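Colicin-B (Escherichia coli, PDB 1RH1) forms channels in the cytoplasmic membrane of Escherichia coli and closely related bacteria, depolarizing it and so dissipating the energy of the target cell. Local coordinates at residues Asn426-Glu429 and Lys430-Gly434; Glu390-Val393 and Asn394-Ala398; Val482-Val485 and Gly486-Ala490. All blocks are in the same frame, centred on the assembly; numbering follows the deposited sequence.

Contact 1 of 3, residues Asn426-Glu429 and Lys430-Gly434; sequences NIRE and KSIEG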
# COMPACT_ATOMS: atom_id res chain seq x y z
N ASN A 426 23.93 -19.71 21.24
CA ASN A 426 23.29 -20.97 21.52
C ASN A 426 23.49 -21.92 20.37
O ASN A 426 23.84 -23.06 20.64
CB ASN A 426 21.83 -20.79 21.77
CG ASN A 426 21.60 -20.08 23.09
OD1 ASN A 426 20.81 -19.14 23.12
ND2 ASN A 426 22.25 -20.48 24.18
N ILE A 427 23.39 -21.48 19.11
CA ILE A 427 23.63 -22.36 17.96
C ILE A 427 25.01 -22.97 18.05
O ILE A 427 25.20 -24.15 17.80
CB ILE A 427 23.49 -21.58 16.65
CG1 ILE A 427 22.11 -20.92 16.51
CG2 ILE A 427 23.68 -22.56 15.51
CD1 ILE A 427 20.95 -21.92 16.52
N ARG A 428 25.95 -22.16 18.53
CA ARG A 428 27.33 -22.57 18.71
C ARG A 428 27.45 -23.67 19.74
O ARG A 428 27.82 -24.78 19.37
CB ARG A 428 28.16 -21.36 19.10
CG ARG A 428 29.63 -21.66 19.30
CD ARG A 428 30.06 -21.67 20.77
NE ARG A 428 29.95 -20.34 21.34
CZ ARG A 428 30.81 -19.36 21.06
NH1 ARG A 428 31.83 -19.59 20.24
NH2 ARG A 428 30.58 -18.13 21.54
N GLU A 429 27.09 -23.42 21.01
CA GLU A 429 27.17 -24.43 22.06
C GLU A 429 26.39 -25.70 21.73
O GLU A 429 26.80 -26.81 22.08
CB GLU A 429 26.61 -23.89 23.34
CG GLU A 429 27.36 -22.74 23.94
CD GLU A 429 26.59 -22.01 25.04
OE1 GLU A 429 25.45 -22.38 25.37
OE2 GLU A 429 27.13 -21.04 25.58
N LYS A 430 25.28 -25.50 21.01
CA LYS A 430 24.42 -26.59 20.61
C LYS A 430 24.87 -27.28 19.32
O LYS A 430 24.44 -28.39 19.04
CB LYS A 430 23.00 -26.05 20.51
CG LYS A 430 22.54 -25.80 21.93
CD LYS A 430 21.25 -25.04 22.09
CE LYS A 430 21.02 -24.96 23.59
NZ LYS A 430 19.67 -24.48 23.87
N SER A 431 25.72 -26.67 18.49
CA SER A 431 26.30 -27.41 17.38
C SER A 431 27.43 -28.22 17.97
O SER A 431 27.66 -29.35 17.55
CB SER A 431 26.85 -26.48 16.31
OG SER A 431 25.81 -25.83 15.57
N ILE A 432 28.12 -27.70 19.00
CA ILE A 432 29.22 -28.40 19.65
C ILE A 432 28.69 -29.69 20.21
O ILE A 432 29.21 -30.73 19.85
CB ILE A 432 29.82 -27.54 20.75
CG1 ILE A 432 30.56 -26.37 20.14
CG2 ILE A 432 30.80 -28.36 21.55
CD1 ILE A 432 31.18 -25.33 21.09
N GLU A 433 27.64 -29.64 21.04
CA GLU A 433 26.91 -30.86 21.43
C GLU A 433 26.27 -31.36 20.15
O GLU A 433 25.83 -30.55 19.33
CB GLU A 433 25.88 -30.48 22.44
CG GLU A 433 24.92 -31.54 22.91
CD GLU A 433 23.99 -31.04 24.02
OE1 GLU A 433 23.70 -29.83 24.11
OE2 GLU A 433 23.56 -31.89 24.81
N GLY A 434 26.17 -32.64 19.87
CA GLY A 434 25.70 -32.97 18.55
C GLY A 434 26.95 -33.40 17.84
O GLY A 434 26.98 -34.54 17.36
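Ser431 folds its hydroxyl back onto the preceding turn of helix 420-435: OG donates to Ile427 O at 2.9 Å, approaching from above the carbonyl plane. A chi1 of -72° sets OG beside the residue's own backbone N, on the side of that turn. A buried hydroxyl thus finds its acceptor within its own helix, and a small serine fits where its side chain touches Trp396 and Leu468 of neighbouring helices. Arg428 and Ile432, one turn apart, lie side by side and point the same way, with Arg428 CD 3.8 Å from Ile432 CD1. The arginine leaves the helix with CG opposite the backbone N (chi1 -179°) and then bends twice, so its methylene part flanks the isoleucine while NH1 reaches the carbonyl oxygens of Trp396 and Phe399. Ile432 CG1 also rests on Arg428 O, 3.3 Å away. Lys430 instead runs out extended, its CB and CG passing Asn426 O, and its ammonium makes a long, weak ion pair with Glu446. Along the backbone, Arg428 O accepts from both Ser431 N and Ile432 N, the latter at 3.0 Å, while Glu433 N meets Glu429 O almost straight (176°). With Ile427, Ser431 and Ile432 packed on neighbouring helices and Arg428 a polar tie to the end of helix 386-398, the arrangement is characteristic of the water-soluble helical bundle of colicin pore-forming domains.

Contact 2 of 3, residues Glu390-Val393 and Asn394-Ala398; sequences EAIV and NAWKA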
# COMPACT_ATOMS: atom_id res chain seq x y z
N GLU A 390 37.10 -33.43 16.81
CA GLU A 390 37.78 -32.47 17.67
C GLU A 390 38.05 -31.13 16.98
O GLU A 390 37.95 -30.07 17.60
CB GLU A 390 39.07 -33.07 18.15
CG GLU A 390 39.79 -32.24 19.22
CD GLU A 390 39.15 -32.21 20.62
OE1 GLU A 390 39.43 -33.13 21.40
OE2 GLU A 390 38.40 -31.27 20.94
N ALA A 391 38.34 -31.15 15.68
CA ALA A 391 38.60 -29.95 14.91
C ALA A 391 37.34 -29.13 14.72
O ALA A 391 37.45 -27.90 14.75
CB ALA A 391 39.12 -30.30 13.54
N ILE A 392 36.15 -29.73 14.56
CA ILE A 392 34.91 -28.97 14.35
C ILE A 392 34.43 -28.30 15.61
O ILE A 392 33.98 -27.14 15.64
CB ILE A 392 33.80 -29.87 13.86
CG1 ILE A 392 34.24 -30.94 12.90
CG2 ILE A 392 32.88 -28.96 13.09
CD1 ILE A 392 33.24 -32.07 12.60
N VAL A 393 34.53 -29.08 16.69
CA VAL A 393 34.19 -28.62 18.01
C VAL A 393 35.05 -27.42 18.32
O VAL A 393 34.49 -26.35 18.48
CB VAL A 393 34.42 -29.76 18.99
CG1 VAL A 393 34.25 -29.30 20.43
CG2 VAL A 393 33.40 -30.83 18.69
N ASN A 394 36.38 -27.55 18.28
CA ASN A 394 37.29 -26.45 18.55
C ASN A 394 37.13 -25.22 17.65
O ASN A 394 37.42 -24.08 18.04
CB ASN A 394 38.69 -26.95 18.44
CG ASN A 394 39.15 -27.78 19.63
OD1 ASN A 394 39.90 -28.74 19.46
ND2 ASN A 394 38.75 -27.45 20.85
N ALA A 395 36.65 -25.44 16.42
CA ALA A 395 36.33 -24.36 15.51
C ALA A 395 35.09 -23.61 15.97
O ALA A 395 35.02 -22.39 15.84
CB ALA A 395 36.07 -24.91 14.13
N TRP A 396 34.10 -24.31 16.52
CA TRP A 396 32.98 -23.62 17.09
C TRP A 396 33.35 -22.90 18.39
O TRP A 396 32.90 -21.78 18.61
CB TRP A 396 31.89 -24.63 17.30
CG TRP A 396 31.05 -24.84 16.05
CD1 TRP A 396 31.02 -26.03 15.40
CD2 TRP A 396 30.24 -23.89 15.48
NE1 TRP A 396 30.18 -25.87 14.42
CE2 TRP A 396 29.70 -24.62 14.43
CE3 TRP A 396 29.87 -22.56 15.68
CZ2 TRP A 396 28.78 -24.01 13.57
CZ3 TRP A 396 28.96 -21.96 14.82
CH2 TRP A 396 28.41 -22.69 13.77
N LYS A 397 34.23 -23.44 19.25
CA LYS A 397 34.67 -22.80 20.48
C LYS A 397 35.33 -21.46 20.27
O LYS A 397 35.37 -20.64 21.17
CB LYS A 397 35.67 -23.64 21.20
CG LYS A 397 35.10 -24.95 21.65
CD LYS A 397 36.17 -25.55 22.52
CE LYS A 397 35.52 -26.29 23.67
NZ LYS A 397 34.84 -25.35 24.54
N ALA A 398 35.89 -21.22 19.09
CA ALA A 398 36.53 -19.97 18.77
C ALA A 398 35.66 -19.02 17.96
O ALA A 398 35.98 -17.84 17.77
CB ALA A 398 37.79 -20.26 18.01
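Apolar contact between successive turns of helix 386-398 comes from Ile392 and Trp396, whose CG2 and CD1 approach to 4.2 Å. The methyl branch CG2 stands opposite the backbone N of Ile392, and the two side chains slant across one another. The indole also lies close to the main chain, Trp396 CD1 being 3.2 Å from Ile392 O. A broad aromatic suits this buried place because it can bridge several elements: its ring meets Phe475 edge-to-face and also contacts Phe399. Val393, branched and compact, packs against Ile432 and Tyr435. Helix 386-398 is an amphipathic member of the pore-forming domain's bundle, with Ile392, Val393 and Trp396 turned to neighbouring helices and Glu390, Asn394 and Lys397 on its exposed side. On that outer side the glutamate, bent at chi2 (71°), lies near Asn394, the two flat groups only 14° apart. Backbone hydrogen bonds follow the i to i+4 pattern. Asn394 N binds Glu390 O at 3.0 Å and nearly straight (167°), Ala395 N binds Ala391 O, and Trp396 N binds Ile392 O at 3.0 Å. Lys397 N reaches Val393 O in the carbonyl plane, also at 3.0 Å, while the lysine's CG lies near that same oxygen.

Contact 3 of 3, residues Val482-Val485 and Gly486-Ala490; sequences VGFV and GVVIA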
# COMPACT_ATOMS: atom_id res chain seq x y z
N VAL A 482 35.45 -30.18 6.02
CA VAL A 482 34.54 -29.28 5.30
C VAL A 482 33.43 -30.04 4.57
O VAL A 482 32.30 -29.56 4.49
CB VAL A 482 35.36 -28.42 4.31
CG1 VAL A 482 34.52 -27.57 3.36
CG2 VAL A 482 36.19 -27.50 5.17
N GLY A 483 33.73 -31.24 4.08
CA GLY A 483 32.70 -32.07 3.48
C GLY A 483 31.66 -32.54 4.52
O GLY A 483 30.46 -32.46 4.28
N PHE A 484 32.11 -33.05 5.68
CA PHE A 484 31.22 -33.55 6.72
C PHE A 484 30.29 -32.44 7.20
O PHE A 484 29.07 -32.63 7.26
CB PHE A 484 32.02 -34.08 7.91
CG PHE A 484 31.15 -34.81 8.93
CD1 PHE A 484 30.68 -34.13 10.06
CD2 PHE A 484 30.80 -36.14 8.72
CE1 PHE A 484 29.85 -34.79 10.97
CE2 PHE A 484 29.97 -36.78 9.64
CZ PHE A 484 29.49 -36.12 10.76
N VAL A 485 30.87 -31.27 7.50
CA VAL A 485 30.06 -30.16 7.93
C VAL A 485 29.24 -29.67 6.77
O VAL A 485 28.12 -29.20 7.01
CB VAL A 485 30.97 -29.06 8.48
CG1 VAL A 485 30.21 -27.80 8.83
CG2 VAL A 485 31.56 -29.57 9.78
N GLY A 486 29.67 -29.80 5.51
CA GLY A 486 28.85 -29.34 4.40
C GLY A 486 27.60 -30.19 4.27
O GLY A 486 26.57 -29.70 3.84
N VAL A 487 27.70 -31.48 4.63
CA VAL A 487 26.56 -32.39 4.67
C VAL A 487 25.68 -32.08 5.89
O VAL A 487 24.50 -31.84 5.71
CB VAL A 487 27.12 -33.82 4.69
CG1 VAL A 487 26.08 -34.81 5.14
CG2 VAL A 487 27.47 -34.23 3.27
N VAL A 488 26.22 -32.06 7.14
CA VAL A 488 25.49 -31.73 8.36
C VAL A 488 24.71 -30.46 8.23
O VAL A 488 23.50 -30.53 8.38
CB VAL A 488 26.40 -31.57 9.58
CG1 VAL A 488 25.70 -30.91 10.79
CG2 VAL A 488 26.83 -32.97 9.97
N ILE A 489 25.33 -29.33 7.92
CA ILE A 489 24.55 -28.12 7.86
C ILE A 489 23.57 -28.09 6.70
O ILE A 489 22.55 -27.42 6.83
CB ILE A 489 25.45 -26.88 7.78
CG1 ILE A 489 26.17 -26.73 6.47
CG2 ILE A 489 26.42 -27.02 8.95
CD1 ILE A 489 26.64 -25.27 6.28
N ALA A 490 23.81 -28.83 5.60
CA ALA A 490 22.87 -28.84 4.48
C ALA A 490 21.65 -29.68 4.83
O ALA A 490 20.52 -29.28 4.57
CB ALA A 490 23.49 -29.45 3.24
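Val488 N donates to Phe484 O at 2.9 Å, nearly straight (175°) and in the carbonyl plane, and Ile489 N meets Val485 O at the same distance. With every residue here buried, such i to i+4 bonds are what satisfy the peptide groups. Gly486 N reaches Val482 O at 2.8 Å from above its carbonyl plane, and Val487 N takes Gly483 O at 2.9 Å, adding a weak bond to Phe484 O. Gly486 O is also met from outside the helix, by the hydroxyl of Tyr344. Gly483 and Gly486 have no side chain and take part through their backbone alone. The remaining residues offer no polar side-chain atoms and meet by van der Waals contact. Val488 CG2 nears Phe484 CE1 at 3.7 Å, the ring having been swung out with CG opposite the backbone N (chi1 -171°). Val485 CG1 lies 3.9 Å from Ile489 CG2, and Ile489 CG1, wedged between its backbone N and carbonyl carbon (chi1 70°), presses on Val485 O. Leu472, Leu468 and Tyr435 of adjoining helices close over this surface. An almost wholly apolar helix enclosed by others, predicted to be transmembrane, is the hallmark of the hydrophobic core hairpin of channel-forming colicins.

All three contacts lie in the pore-forming domain, each within a different helix, and they form a chain of neighbours within its bundle. Contacts 1 and 2 have centres about 10 Å apart and touch directly: Ile432 CG2 packs on Val393 CG1 at 3.7 Å, and Ile432 CG1 on Trp396 CB at 3.6 Å. Contact 2 in turn meets contact 3, centres about 14 Å apart, through Ile392 CG2 and Val485 CG2 at 3.6 Å. Contacts 1 and 3 do not touch, their nearest atoms being about 7 Å apart. Helix 386-398 thus touches both of the other helices, while Tyr435, which packs on contacts 2 and 3, gives helix 420-435 its own direct contact with the buried, predicted transmembrane helix 479-495.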